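Local coordinates for glycosyl hydrolase, family 31/fibronectin type III domain protein (Clostridium perfringens, PDB 4LKS), which binds galactose through a family 32 carbohydrate-binding module, a calcium-containing beta-sandwich that probably helps its glycoside hydrolase hold galactose-bearing glycans, at residues T32-A35 with K40-A43; N42-D47 with L162-K167; I51-Y56 with L82-S87; L62-T67 with K155-A160; N129-N134 with L141-L146. All coordinates share one frame; numbering follows the deposited sequence. Where two conformers were deposited one is given.

How the interactions relate
The five contacts belong to one beta-sandwich built from an antiparallel five-stranded and an antiparallel four-stranded sheet. Along the chain, interactions 1 and 3 come in series, the segments of interactions 3 and 4 alternate, and interaction 5 falls between the two halves of interactions 2 and 4. Interactions 1 and 2 share Asn42 and Ala43 in the calcium loop; Ala160 of interaction 4 supplies another calcium ligand. Interactions 3 and 4, with centres 9 Å apart, both reach galactose. Interactions 4 and 5 span the two sheets, their centres 12 Å apart, and strands 64-70 and 140-148 pair between them. Metal loop, sugar site and sandwich interior are thus physically continuous.

Interaction 1: T32-A35 with K40-A43; sequences TSEA and KENA. With CA (calcium ion), chain C.
Glu34 brings carboxylate oxygen OE2 up to the first residue of the 3-10 segment, Lys40, where it meets both the backbone N and the first side-chain carbons. The two segments belong to the loop that leads from strand 26-31 to strand 52-53 of the beta-sandwich and carries part of the calcium site. The contact is small and lies at the surface; its direct polar link is the bond from Lys40 N to Glu34 OE2, 2.8 Å long and nearly straight at 172°. OE2 receives this N-H on its anti lone pair, the one turned away from OE1. Glu34 reaches so far because its chain runs extended beyond CG (chi2 161°), while its CG stands beside the backbone N.

Glu34 OE2 also passes 3.4 Å from Lys40 CG, and the aliphatic start of the lysine crosses the glutamate chain at a slant. The ammonium group does not close a salt bridge with Glu34: Lys40 NZ stays 4.3 Å from Glu34 OE2. Instead the lysine bends at its last torsion (chi4 -67°) and pairs with its neighbour, Lys40 NZ to Glu41 OE2 at 2.9 Å. Two waters complete the link. One accepts from NZ and donates to Glu34 OE2 and Glu41 OE1, standing between two carboxylate oxygens whose like charges the nearby ammonium probably eases. Further along the turn, Ala43 N bonds back to Lys40 O, and Asn42 O binds calcium. The second water accepts from Lys40 NZ at 2.9 Å and donates to Glu34 OE1.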
# COMPACT_ATOMS: atom_id res chain seq x y z
N THR A 32 -0.41 -5.75 -10.23
CA THR A 32 -1.35 -6.51 -11.05
C THR A 32 -1.67 -5.76 -12.33
O THR A 32 -1.73 -6.34 -13.43
CB THR A 32 -2.65 -6.73 -10.29
OG1 THR A 32 -2.36 -7.29 -9.00
CG2 THR A 32 -3.55 -7.67 -11.07
N SER A 33 -1.88 -4.46 -12.19
CA SER A 33 -2.16 -3.61 -13.34
C SER A 33 -1.86 -2.16 -12.97
O SER A 33 -1.67 -1.85 -11.78
CB SER A 33 -3.60 -3.77 -13.79
OG SER A 33 -4.53 -3.39 -12.79
N GLU A 34 -1.81 -1.30 -13.98
CA GLU A 34 -1.54 0.12 -13.81
C GLU A 34 -2.40 0.86 -14.82
O GLU A 34 -2.57 0.41 -15.95
CB GLU A 34 -0.06 0.41 -14.08
CG GLU A 34 0.92 -0.27 -13.12
CD GLU A 34 2.33 -0.32 -13.68
OE1 GLU A 34 2.58 -1.14 -14.59
OE2 GLU A 34 3.18 0.48 -13.24
N ALA A 35 -2.96 2.00 -14.40
CA ALA A 35 -3.79 2.82 -15.29
C ALA A 35 -3.09 4.12 -15.60
O ALA A 35 -2.37 4.66 -14.76
CB ALA A 35 -5.11 3.12 -14.63
N LYS A 40 3.24 1.91 -10.85
CA LYS A 40 3.56 1.28 -9.57
C LYS A 40 4.64 2.03 -8.78
O LYS A 40 4.58 2.12 -7.55
CB LYS A 40 3.94 -0.19 -9.79
CG LYS A 40 5.18 -0.43 -10.62
CD LYS A 40 5.29 -1.91 -11.01
CE LYS A 40 6.65 -2.25 -11.58
NZ LYS A 40 6.91 -1.60 -12.90
N GLU A 41 5.61 2.61 -9.48
CA GLU A 41 6.73 3.29 -8.81
C GLU A 41 6.24 4.49 -8.00
O GLU A 41 6.85 4.88 -6.98
CB GLU A 41 7.77 3.74 -9.85
CG GLU A 41 8.53 2.59 -10.56
CD GLU A 41 7.76 1.92 -11.70
OE1 GLU A 41 6.71 2.44 -12.16
OE2 GLU A 41 8.22 0.85 -12.16
N ASN A 42 5.11 5.05 -8.42
CA ASN A 42 4.52 6.19 -7.74
C ASN A 42 4.08 5.86 -6.32
O ASN A 42 3.83 6.76 -5.51
CB ASN A 42 3.31 6.72 -8.53
CG ASN A 42 3.70 7.37 -9.84
OD1 ASN A 42 4.88 7.46 -10.19
ND2 ASN A 42 2.69 7.83 -10.58
N ALA A 43 3.96 4.57 -6.01
CA ALA A 43 3.51 4.21 -4.67
C ALA A 43 4.62 4.35 -3.65
O ALA A 43 4.35 4.37 -2.45
CB ALA A 43 2.98 2.78 -4.65
CA CA C . 3.51 8.81 -4.58
O HOH W 1 5.68 0.82 -14.28
O HOH W 2 4.66 -2.50 -14.55

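Interaction 2: N42-D47 with L162-K167. With CA (calcium ion), chain C.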
# COMPACT_ATOMS: atom_id res chain seq x y z
N ASN A 42 5.11 5.05 -8.42
CA ASN A 42 4.52 6.19 -7.74
C ASN A 42 4.08 5.86 -6.32
O ASN A 42 3.83 6.76 -5.51
CB ASN A 42 3.31 6.72 -8.53
CG ASN A 42 3.70 7.37 -9.84
OD1 ASN A 42 4.88 7.46 -10.19
ND2 ASN A 42 2.69 7.83 -10.58
N ALA A 43 3.96 4.57 -6.01
CA ALA A 43 3.51 4.21 -4.67
C ALA A 43 4.62 4.35 -3.65
O ALA A 43 4.35 4.37 -2.45
CB ALA A 43 2.98 2.78 -4.65
N VAL A 44 5.88 4.42 -4.11
CA VAL A 44 6.96 4.43 -3.12
C VAL A 44 8.01 5.47 -3.46
O VAL A 44 9.20 5.29 -3.20
CB VAL A 44 7.61 3.04 -2.91
CG1 VAL A 44 6.68 2.12 -2.13
CG2 VAL A 44 7.99 2.42 -4.25
N ASP A 45 7.55 6.59 -4.02
CA ASP A 45 8.48 7.65 -4.43
C ASP A 45 8.57 8.81 -3.43
O ASP A 45 9.18 9.85 -3.73
CB ASP A 45 8.12 8.18 -5.83
CG ASP A 45 6.74 8.81 -5.89
OD1 ASP A 45 6.01 8.82 -4.87
OD2 ASP A 45 6.40 9.32 -6.98
N GLY A 46 7.98 8.63 -2.25
CA GLY A 46 8.01 9.67 -1.23
C GLY A 46 7.20 10.91 -1.56
O GLY A 46 7.32 11.94 -0.88
N ASP A 47 6.36 10.81 -2.59
CA ASP A 47 5.61 11.96 -3.11
C ASP A 47 4.11 11.76 -2.92
O ASP A 47 3.50 10.82 -3.48
CB ASP A 47 5.94 12.12 -4.59
CG ASP A 47 5.49 13.44 -5.16
OD1 ASP A 47 4.66 14.15 -4.55
OD2 ASP A 47 5.99 13.75 -6.26
N LEU A 162 3.33 4.17 0.26
CA LEU A 162 3.52 3.14 1.28
C LEU A 162 4.83 3.50 1.98
O LEU A 162 5.88 3.62 1.34
CB LEU A 162 3.61 1.76 0.64
CG LEU A 162 2.38 1.30 -0.13
CD1 LEU A 162 2.70 0.04 -0.91
CD2 LEU A 162 1.20 1.05 0.80
N VAL A 163 4.76 3.68 3.29
CA VAL A 163 5.91 4.05 4.11
C VAL A 163 6.30 2.83 4.94
O VAL A 163 5.43 2.19 5.52
CB VAL A 163 5.57 5.24 5.04
CG1 VAL A 163 6.80 5.65 5.87
CG2 VAL A 163 5.01 6.43 4.24
N PHE A 164 7.59 2.51 4.99
CA PHE A 164 8.06 1.31 5.66
C PHE A 164 8.84 1.64 6.91
O PHE A 164 9.60 2.62 6.93
CB PHE A 164 8.96 0.51 4.70
CG PHE A 164 8.21 -0.22 3.62
CD1 PHE A 164 7.55 0.48 2.62
CD2 PHE A 164 8.17 -1.60 3.61
CE1 PHE A 164 6.85 -0.21 1.62
CE2 PHE A 164 7.48 -2.29 2.61
CZ PHE A 164 6.82 -1.59 1.62
N TYR A 165 8.65 0.83 7.94
CA TYR A 165 9.39 0.96 9.20
C TYR A 165 10.11 -0.33 9.56
O TYR A 165 9.48 -1.40 9.71
CB TYR A 165 8.46 1.31 10.35
CG TYR A 165 7.71 2.60 10.20
CD1 TYR A 165 6.58 2.68 9.38
CD2 TYR A 165 8.10 3.75 10.88
CE1 TYR A 165 5.87 3.87 9.25
CE2 TYR A 165 7.40 4.93 10.75
CZ TYR A 165 6.29 4.99 9.93
OH TYR A 165 5.58 6.16 9.81
N GLY A 166 11.41 -0.22 9.77
CA GLY A 166 12.19 -1.36 10.21
C GLY A 166 13.65 -1.03 10.34
O GLY A 166 14.06 0.13 10.20
N LYS A 167 14.45 -2.06 10.60
CA LYS A 167 15.90 -1.84 10.71
C LYS A 167 16.66 -2.98 10.08
O LYS A 167 16.21 -4.12 10.14
CB LYS A 167 16.31 -1.69 12.18
CA CA C . 3.51 8.81 -4.58
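With chi1 at -73°, Val44 places CG1 beside its own backbone N and anti to the carbonyl carbon. This setting brings Val44 CG1 to 4.2 Å from Leu162 CB, the two side chains crossing at a slant, and leaves the same Val44 CG1 methyl 3.9 Å from Leu162 O. Val44 CG1 also approaches Phe164 CE1 obliquely at 4.4 Å, one step of two residues further along the strand. All of these distances are ordinary van der Waals separations, and the residues that touch are buried.

The polar link is made by the backbone: Leu162 N donates to Ala43 O over 2.9 Å, nearly along the carbonyl axis though bent at the hydrogen (146°). It ties the loop between strands 26-31 and 52-53 to strand 158-166 of the four-stranded sheet, in the discoidin-like beta-sandwich of F5/8 type C domains. Across the interior, Ile68 on strand 64-70 touches Val44, Leu162 and Phe164 alike.

Immediately beside this hydrophobic patch, the loop folds round calcium. Asn42 O binds the metal at 2.3 Å, Asp47 O does likewise, and Asp45 OD1 coordinates at 2.5 Å. Thr50 and Ala160 complete the protein ligands, the latter two residues before Leu162 in the same strand. Asp45 OD1 has a second role, accepting from Asp47 N at 3.0 Å in an Asx turn; that N-H arrives from above the carboxylate plane.

Interaction 3: I51-Y56 with L82-S87; sequences IWHSAY and LPRQNS. With GAL (beta-D-galactopyranose), chain D.
His53 and Arg84 converge on O4 of the bound galactose: His53 NE2 lies 2.7 Å from it and Arg84 NH1 donates to it at 3.3 Å. Arg84 also grips O3 with two nitrogens, NH1 at 3.1 Å and NH2 at 3.0 Å, while its NH2 bond to O2 is weak. Arg84 reaches the sugar with CG anti to the backbone N (chi1 -175°) and a chain extended as far as NE.

Between the segments, Arg84 NH1 meets His53 CD2 at the imidazole edge, 3.3 Å away, with the two planes 85° apart. The guanidinium is sandwiched by Ile51 CD1 over one face and Ser87 CB over the opposite one, while NE donates to Asn86 OD1. His53 is steadied by ND1, which donates in the ring plane to Ser54 O at 2.7 Å. Tyr56 lays its ring against the sugar, with C5 3.6 Å above the ring centre, a CH-pi type of stacking.

Asn89 and Tyr156 complete this carbohydrate-binding site. Galactose carries an axial O4, and its grip by both His53 and Arg84 implies that the pocket reads this hydroxyl's orientation, consistent with galacto-specific recognition.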
# COMPACT_ATOMS: atom_id res chain seq x y z
N ILE A 51 0.41 8.78 -7.62
CA ILE A 51 -0.23 7.55 -7.16
C ILE A 51 0.02 6.39 -8.09
O ILE A 51 0.21 6.57 -9.30
CB ILE A 51 -1.75 7.70 -7.01
CG1 ILE A 51 -2.42 7.96 -8.36
CG2 ILE A 51 -2.10 8.79 -6.00
CD1 ILE A 51 -3.94 7.96 -8.29
N TRP A 52 0.03 5.19 -7.52
CA TRP A 52 -0.23 3.99 -8.30
C TRP A 52 -1.74 3.82 -8.34
O TRP A 52 -2.41 4.03 -7.32
CB TRP A 52 0.41 2.76 -7.65
CG TRP A 52 -0.15 1.47 -8.19
CD1 TRP A 52 -0.12 1.05 -9.49
CD2 TRP A 52 -0.83 0.45 -7.45
NE1 TRP A 52 -0.74 -0.17 -9.61
CE2 TRP A 52 -1.18 -0.57 -8.38
CE3 TRP A 52 -1.18 0.28 -6.11
CZ2 TRP A 52 -1.87 -1.73 -8.00
CZ3 TRP A 52 -1.86 -0.88 -5.73
CH2 TRP A 52 -2.19 -1.87 -6.67
N HIS A 53 -2.28 3.46 -9.50
CA HIS A 53 -3.71 3.18 -9.64
C HIS A 53 -3.84 1.96 -10.54
O HIS A 53 -3.19 1.89 -11.59
CB HIS A 53 -4.41 4.39 -10.28
CG HIS A 53 -5.90 4.39 -10.14
ND1 HIS A 53 -6.72 3.42 -10.68
CD2 HIS A 53 -6.74 5.30 -9.57
CE1 HIS A 53 -7.99 3.71 -10.43
NE2 HIS A 53 -8.02 4.85 -9.76
N SER A 54 -4.63 0.98 -10.12
CA SER A 54 -4.82 -0.22 -10.92
C SER A 54 -5.79 0.07 -12.07
O SER A 54 -6.45 1.12 -12.08
CB SER A 54 -5.29 -1.40 -10.04
OG SER A 54 -6.58 -1.20 -9.49
N ALA A 55 -5.87 -0.84 -13.02
CA ALA A 55 -6.72 -0.65 -14.20
C ALA A 55 -8.19 -0.57 -13.82
O ALA A 55 -8.63 -1.19 -12.85
CB ALA A 55 -6.47 -1.74 -15.22
N TYR A 56 -8.97 0.21 -14.58
CA TYR A 56 -10.36 0.45 -14.21
C TYR A 56 -11.33 0.33 -15.38
O TYR A 56 -12.39 0.96 -15.39
CB TYR A 56 -10.53 1.81 -13.51
CG TYR A 56 -10.01 3.01 -14.27
CD1 TYR A 56 -10.80 3.69 -15.18
CD2 TYR A 56 -8.73 3.50 -14.03
CE1 TYR A 56 -10.34 4.80 -15.85
CE2 TYR A 56 -8.26 4.61 -14.69
CZ TYR A 56 -9.06 5.25 -15.61
OH TYR A 56 -8.57 6.36 -16.26
N LEU A 82 -0.89 5.69 2.57
CA LEU A 82 -1.38 7.04 2.31
C LEU A 82 -2.34 7.01 1.14
O LEU A 82 -1.94 6.69 0.02
CB LEU A 82 -0.23 8.01 2.03
CG LEU A 82 -0.66 9.46 1.76
CD1 LEU A 82 -1.24 10.09 3.01
CD2 LEU A 82 0.52 10.29 1.23
N PRO A 83 -3.62 7.28 1.39
CA PRO A 83 -4.55 7.29 0.26
C PRO A 83 -4.35 8.49 -0.64
O PRO A 83 -3.75 9.51 -0.24
CB PRO A 83 -5.93 7.35 0.93
CG PRO A 83 -5.69 7.90 2.28
CD PRO A 83 -4.29 7.51 2.68
N ARG A 84 -4.83 8.34 -1.86
CA ARG A 84 -4.92 9.41 -2.84
C ARG A 84 -5.48 10.67 -2.21
O ARG A 84 -6.49 10.63 -1.49
CB ARG A 84 -5.83 8.92 -3.97
CG ARG A 84 -5.95 9.85 -5.14
CD ARG A 84 -6.82 9.19 -6.18
NE ARG A 84 -6.79 9.90 -7.45
CZ ARG A 84 -7.30 9.43 -8.57
NH1 ARG A 84 -7.89 8.24 -8.59
NH2 ARG A 84 -7.21 10.14 -9.69
N GLN A 85 -4.83 11.80 -2.47
CA GLN A 85 -5.16 13.05 -1.78
C GLN A 85 -6.26 13.87 -2.44
O GLN A 85 -6.96 14.62 -1.76
CB GLN A 85 -3.91 13.92 -1.60
CG GLN A 85 -2.86 13.30 -0.69
CD GLN A 85 -3.33 13.19 0.74
OE1 GLN A 85 -3.50 14.20 1.43
NE2 GLN A 85 -3.56 11.96 1.21
N ASN A 86 -6.42 13.73 -3.75
CA ASN A 86 -7.36 14.57 -4.50
C ASN A 86 -8.66 13.86 -4.87
O ASN A 86 -9.56 14.48 -5.45
CB ASN A 86 -6.70 15.11 -5.77
CG ASN A 86 -6.38 14.01 -6.78
OD1 ASN A 86 -6.11 12.87 -6.41
ND2 ASN A 86 -6.40 14.36 -8.06
N SER A 87 -8.76 12.58 -4.55
CA SER A 87 -9.89 11.77 -4.96
C SER A 87 -9.98 10.52 -4.10
O SER A 87 -8.95 10.01 -3.65
CB SER A 87 -9.75 11.37 -6.43
OG SER A 87 -10.68 10.36 -6.78
C1 GAL D . -11.28 8.98 -12.74
C2 GAL D . -9.90 9.12 -12.06
C3 GAL D . -9.01 7.94 -12.41
C4 GAL D . -9.72 6.63 -12.01
C5 GAL D . -11.06 6.57 -12.71
C6 GAL D . -11.92 5.37 -12.29
O1 GAL D . -12.14 10.01 -12.32
O2 GAL D . -9.20 10.31 -12.47
O3 GAL D . -7.78 8.01 -11.70
O4 GAL D . -9.94 6.62 -10.60
O5 GAL D . -11.87 7.73 -12.38
O6 GAL D . -13.14 5.32 -13.02

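Interaction 4: L62-T67 with K155-A160. With CA (calcium ion), chain C; GAL (beta-D-galactopyranose), chain D.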
# COMPACT_ATOMS: atom_id res chain seq x y z
N LEU A 62 -11.10 -6.55 -8.33
CA LEU A 62 -10.23 -6.90 -7.22
C LEU A 62 -10.18 -8.42 -7.10
O LEU A 62 -11.08 -9.11 -7.61
CB LEU A 62 -10.76 -6.28 -5.93
CG LEU A 62 -10.82 -4.76 -5.89
CD1 LEU A 62 -11.29 -4.33 -4.51
CD2 LEU A 62 -9.46 -4.16 -6.19
N PRO A 63 -9.16 -8.96 -6.42
CA PRO A 63 -8.04 -8.26 -5.77
C PRO A 63 -6.97 -7.79 -6.74
O PRO A 63 -6.82 -8.33 -7.83
CB PRO A 63 -7.45 -9.32 -4.85
CG PRO A 63 -7.77 -10.63 -5.56
CD PRO A 63 -9.14 -10.41 -6.13
N VAL A 64 -6.23 -6.76 -6.33
CA VAL A 64 -5.02 -6.36 -7.03
C VAL A 64 -3.93 -6.18 -5.99
O VAL A 64 -4.21 -5.96 -4.82
CB VAL A 64 -5.19 -5.05 -7.85
CG1 VAL A 64 -6.23 -5.23 -8.96
CG2 VAL A 64 -5.55 -3.87 -6.94
N SER A 65 -2.68 -6.28 -6.42
CA SER A 65 -1.59 -6.16 -5.48
C SER A 65 -0.41 -5.41 -6.08
O SER A 65 -0.31 -5.21 -7.32
CB SER A 65 -1.14 -7.55 -4.99
OG SER A 65 -0.40 -8.21 -6.00
N ILE A 66 0.45 -4.95 -5.20
CA ILE A 66 1.68 -4.28 -5.58
C ILE A 66 2.80 -4.86 -4.72
O ILE A 66 2.62 -5.08 -3.52
CB ILE A 66 1.56 -2.74 -5.43
CG1 ILE A 66 2.86 -2.06 -5.85
CG2 ILE A 66 1.16 -2.33 -4.00
CD1 ILE A 66 2.74 -0.56 -6.00
N THR A 67 3.95 -5.13 -5.33
CA THR A 67 5.09 -5.68 -4.61
C THR A 67 6.22 -4.66 -4.55
O THR A 67 6.65 -4.14 -5.59
CB THR A 67 5.63 -6.96 -5.25
OG1 THR A 67 4.60 -7.96 -5.25
CG2 THR A 67 6.84 -7.47 -4.46
N LYS A 155 -13.45 -2.25 -7.22
CA LYS A 155 -12.99 -2.58 -8.56
C LYS A 155 -11.53 -2.23 -8.81
O LYS A 155 -10.82 -2.95 -9.49
CB LYS A 155 -13.86 -1.91 -9.63
CG LYS A 155 -13.81 -2.62 -10.98
CD LYS A 155 -12.98 -1.85 -12.00
CE LYS A 155 -13.87 -1.22 -13.05
NZ LYS A 155 -14.91 -0.32 -12.47
N TYR A 156 -11.08 -1.10 -8.26
CA TYR A 156 -9.72 -0.63 -8.48
C TYR A 156 -9.12 -0.07 -7.20
O TYR A 156 -9.85 0.36 -6.29
CB TYR A 156 -9.66 0.41 -9.61
CG TYR A 156 -10.80 1.41 -9.58
CD1 TYR A 156 -10.77 2.52 -8.73
CD2 TYR A 156 -11.91 1.25 -10.41
CE1 TYR A 156 -11.83 3.43 -8.71
CE2 TYR A 156 -12.95 2.16 -10.39
CZ TYR A 156 -12.91 3.24 -9.55
OH TYR A 156 -13.97 4.12 -9.54
N ALA A 157 -7.79 -0.08 -7.12
CA ALA A 157 -7.09 0.40 -5.94
C ALA A 157 -6.12 1.50 -6.33
O ALA A 157 -5.61 1.53 -7.45
CB ALA A 157 -6.32 -0.73 -5.30
N SER A 158 -5.83 2.38 -5.39
CA SER A 158 -4.78 3.37 -5.58
C SER A 158 -4.01 3.54 -4.29
O SER A 158 -4.46 3.12 -3.23
CB SER A 158 -5.35 4.71 -6.06
OG SER A 158 -6.28 5.25 -5.13
N ALA A 159 -2.83 4.13 -4.39
CA ALA A 159 -2.02 4.42 -3.22
C ALA A 159 -1.11 5.56 -3.58
O ALA A 159 -0.44 5.50 -4.61
CB ALA A 159 -1.19 3.21 -2.84
N ALA A 160 -1.08 6.59 -2.73
CA ALA A 160 -0.14 7.69 -2.92
C ALA A 160 1.24 7.34 -2.36
O ALA A 160 2.26 7.66 -2.96
CB ALA A 160 -0.66 8.96 -2.30
CA CA C . 3.51 8.81 -4.58
C1 GAL D . -11.28 8.98 -12.74
C2 GAL D . -9.90 9.12 -12.06
C3 GAL D . -9.01 7.94 -12.41
C4 GAL D . -9.72 6.63 -12.01
C5 GAL D . -11.06 6.57 -12.71
C6 GAL D . -11.92 5.37 -12.29
O1 GAL D . -12.14 10.01 -12.32
O2 GAL D . -9.20 10.31 -12.47
O3 GAL D . -7.78 8.01 -11.70
O4 GAL D . -9.94 6.62 -10.60
O5 GAL D . -11.87 7.73 -12.38
O6 GAL D . -13.14 5.32 -13.02
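Leu62 and Val64, the residues that touch segment 155-160, flank Pro63, and the Leu62-Pro63 peptide bond is cis. Leu62 reaches across with a branch tip to backbone: CD2 sits 3.8 Å from Lys155 O and 4.0 Å from Tyr156 N, while CG rests against the main chain of Lys155. Its CG stands anti to the carbonyl carbon (chi1 -62°), which sends the isobutyl group over that peptide. Val64 points toward segment 155-160, and Val64 CG2 meets Ala157 CB methyl to methyl, a close 3.6 Å.

Strand 64-70 belongs to the five-stranded sheet, and Ala157 comes immediately before strand 158-166 of the four-stranded sheet, so the Val64-Ala157 pair joins the two layers of the beta-sandwich near one end. Trp52 also touches Val64, and Ala145 touches Ala157.

The Tyr156 side chain sets off away from segment 62-67, and its ring borders the galactose instead. Tyr156 CZ lies 3.6 Å from C6 of the sugar, an oblique approach. At the far end of the same segment Ala160 O binds calcium at 2.4 Å, the other protein ligands coming from the loop after strand 26-31.

Interaction 5: N129-N134 with L141-L146; sequences NPIRFN and LRFTAL
The interior between the two sheets of the beta-sandwich is bridged here by strand 129-138, an outer strand of the four-stranded sheet, and strand 140-148, the central strand of the five-stranded one. Although close in sequence, the two segments face each other across the core: the nearest CA pair, Ile131 and Phe143, is 11.3 Å apart, too far for backbone pairing, and the two segments meet through side chains.

Ile131 CD1 approaches Phe143 CE1 at 4.2 Å, meeting the ring at its edge and near its plane. Ile131 has an extended outer torsion (chi2 169°), which carries CD1 out toward the ring. Two residues further along, Phe133 CZ comes within 4.3 Å of Leu141 CD1, this methyl lying oblique to the ring. Leu141 reaches it with CG anti to its backbone N (chi1 -176°).

Ile97 of strand 95-100 touches both Ile131 and Leu141, and Tyr95 of that strand touches Ile131 and Phe143, so both pairs are part of a wider hydrophobic layer. All four contacting residues are buried and meet through carbon atoms at van der Waals range, which implies that dispersion and the exclusion of water, rather than polar bonds between the segments, hold the sheets together here.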
# COMPACT_ATOMS: atom_id res chain seq x y z
N ASN A 129 -2.26 6.13 7.20
CA ASN A 129 -2.97 5.11 7.97
C ASN A 129 -1.96 4.03 8.39
O ASN A 129 -1.50 3.26 7.56
CB ASN A 129 -4.06 4.45 7.09
CG ASN A 129 -5.32 5.29 6.95
OD1 ASN A 129 -6.39 4.90 7.44
ND2 ASN A 129 -5.22 6.42 6.25
N PRO A 130 -1.60 3.98 9.68
CA PRO A 130 -0.61 2.99 10.11
C PRO A 130 -1.17 1.57 10.20
O PRO A 130 -2.31 1.36 10.60
CB PRO A 130 -0.19 3.48 11.50
CG PRO A 130 -1.34 4.30 11.97
CD PRO A 130 -1.91 4.95 10.74
N ILE A 131 -0.33 0.63 9.82
CA ILE A 131 -0.62 -0.81 9.87
C ILE A 131 0.56 -1.50 10.53
O ILE A 131 1.65 -1.57 9.95
CB ILE A 131 -0.82 -1.37 8.44
CG1 ILE A 131 -2.01 -0.69 7.74
CG2 ILE A 131 -1.01 -2.89 8.49
CD1 ILE A 131 -2.11 -0.99 6.26
N ARG A 132 0.36 -1.99 11.76
CA ARG A 132 1.44 -2.66 12.48
C ARG A 132 1.35 -4.17 12.31
O ARG A 132 0.29 -4.73 12.04
CB ARG A 132 1.42 -2.29 13.97
CG ARG A 132 0.24 -2.85 14.74
CD ARG A 132 0.17 -2.29 16.16
NE ARG A 132 1.21 -2.82 17.04
CZ ARG A 132 1.05 -3.89 17.83
NH1 ARG A 132 -0.11 -4.54 17.84
NH2 ARG A 132 2.05 -4.30 18.60
N PHE A 133 2.49 -4.82 12.48
CA PHE A 133 2.54 -6.28 12.46
C PHE A 133 3.77 -6.78 13.20
O PHE A 133 4.74 -6.04 13.41
CB PHE A 133 2.47 -6.81 11.02
CG PHE A 133 3.39 -6.11 10.06
CD1 PHE A 133 4.71 -6.52 9.92
CD2 PHE A 133 2.93 -5.06 9.27
CE1 PHE A 133 5.57 -5.89 9.02
CE2 PHE A 133 3.78 -4.42 8.38
CZ PHE A 133 5.10 -4.83 8.25
N ASN A 134 3.71 -8.04 13.63
CA ASN A 134 4.82 -8.63 14.36
C ASN A 134 6.06 -8.64 13.50
O ASN A 134 6.01 -8.99 12.32
CB ASN A 134 4.47 -10.03 14.86
CG ASN A 134 3.47 -10.00 16.00
OD1 ASN A 134 3.11 -8.92 16.49
ND2 ASN A 134 3.01 -11.17 16.42
N LEU A 141 7.68 -6.95 0.08
CA LEU A 141 6.37 -6.90 0.71
C LEU A 141 5.33 -6.77 -0.39
O LEU A 141 5.41 -5.88 -1.22
CB LEU A 141 6.28 -5.72 1.70
CG LEU A 141 4.98 -5.61 2.50
CD1 LEU A 141 5.21 -5.10 3.94
CD2 LEU A 141 3.94 -4.74 1.78
N ARG A 142 4.35 -7.67 -0.37
CA ARG A 142 3.22 -7.61 -1.28
C ARG A 142 1.98 -7.12 -0.54
O ARG A 142 1.53 -7.71 0.44
CB ARG A 142 2.98 -8.98 -1.93
CG ARG A 142 1.84 -8.98 -2.95
CD ARG A 142 1.93 -10.16 -3.91
NE ARG A 142 1.71 -11.45 -3.25
CZ ARG A 142 2.03 -12.62 -3.80
NH1 ARG A 142 2.58 -12.67 -5.00
NH2 ARG A 142 1.79 -13.75 -3.13
N PHE A 143 1.46 -6.00 -1.03
CA PHE A 143 0.30 -5.33 -0.45
C PHE A 143 -0.89 -5.55 -1.38
O PHE A 143 -0.85 -5.13 -2.54
CB PHE A 143 0.60 -3.84 -0.28
CG PHE A 143 -0.54 -3.04 0.32
CD1 PHE A 143 -0.73 -3.01 1.69
CD2 PHE A 143 -1.40 -2.31 -0.49
CE1 PHE A 143 -1.78 -2.27 2.25
CE2 PHE A 143 -2.44 -1.57 0.07
CZ PHE A 143 -2.62 -1.54 1.43
N THR A 144 -1.92 -6.23 -0.88
CA THR A 144 -3.08 -6.60 -1.69
C THR A 144 -4.30 -5.83 -1.25
O THR A 144 -4.59 -5.78 -0.06
CB THR A 144 -3.37 -8.10 -1.56
OG1 THR A 144 -2.23 -8.83 -2.01
CG2 THR A 144 -4.59 -8.48 -2.40
N ALA A 145 -4.99 -5.22 -2.21
CA ALA A 145 -6.23 -4.52 -1.95
C ALA A 145 -7.38 -5.50 -2.16
O ALA A 145 -7.56 -6.02 -3.26
CB ALA A 145 -6.37 -3.34 -2.89
N LEU A 146 -8.17 -5.72 -1.11
CA LEU A 146 -9.26 -6.69 -1.13
C LEU A 146 -10.62 -6.01 -1.29
O LEU A 146 -11.55 -6.57 -1.88
CB LEU A 146 -9.26 -7.52 0.17
CG LEU A 146 -7.98 -8.32 0.44
CD1 LEU A 146 -8.03 -8.92 1.85
CD2 LEU A 146 -7.79 -9.41 -0.60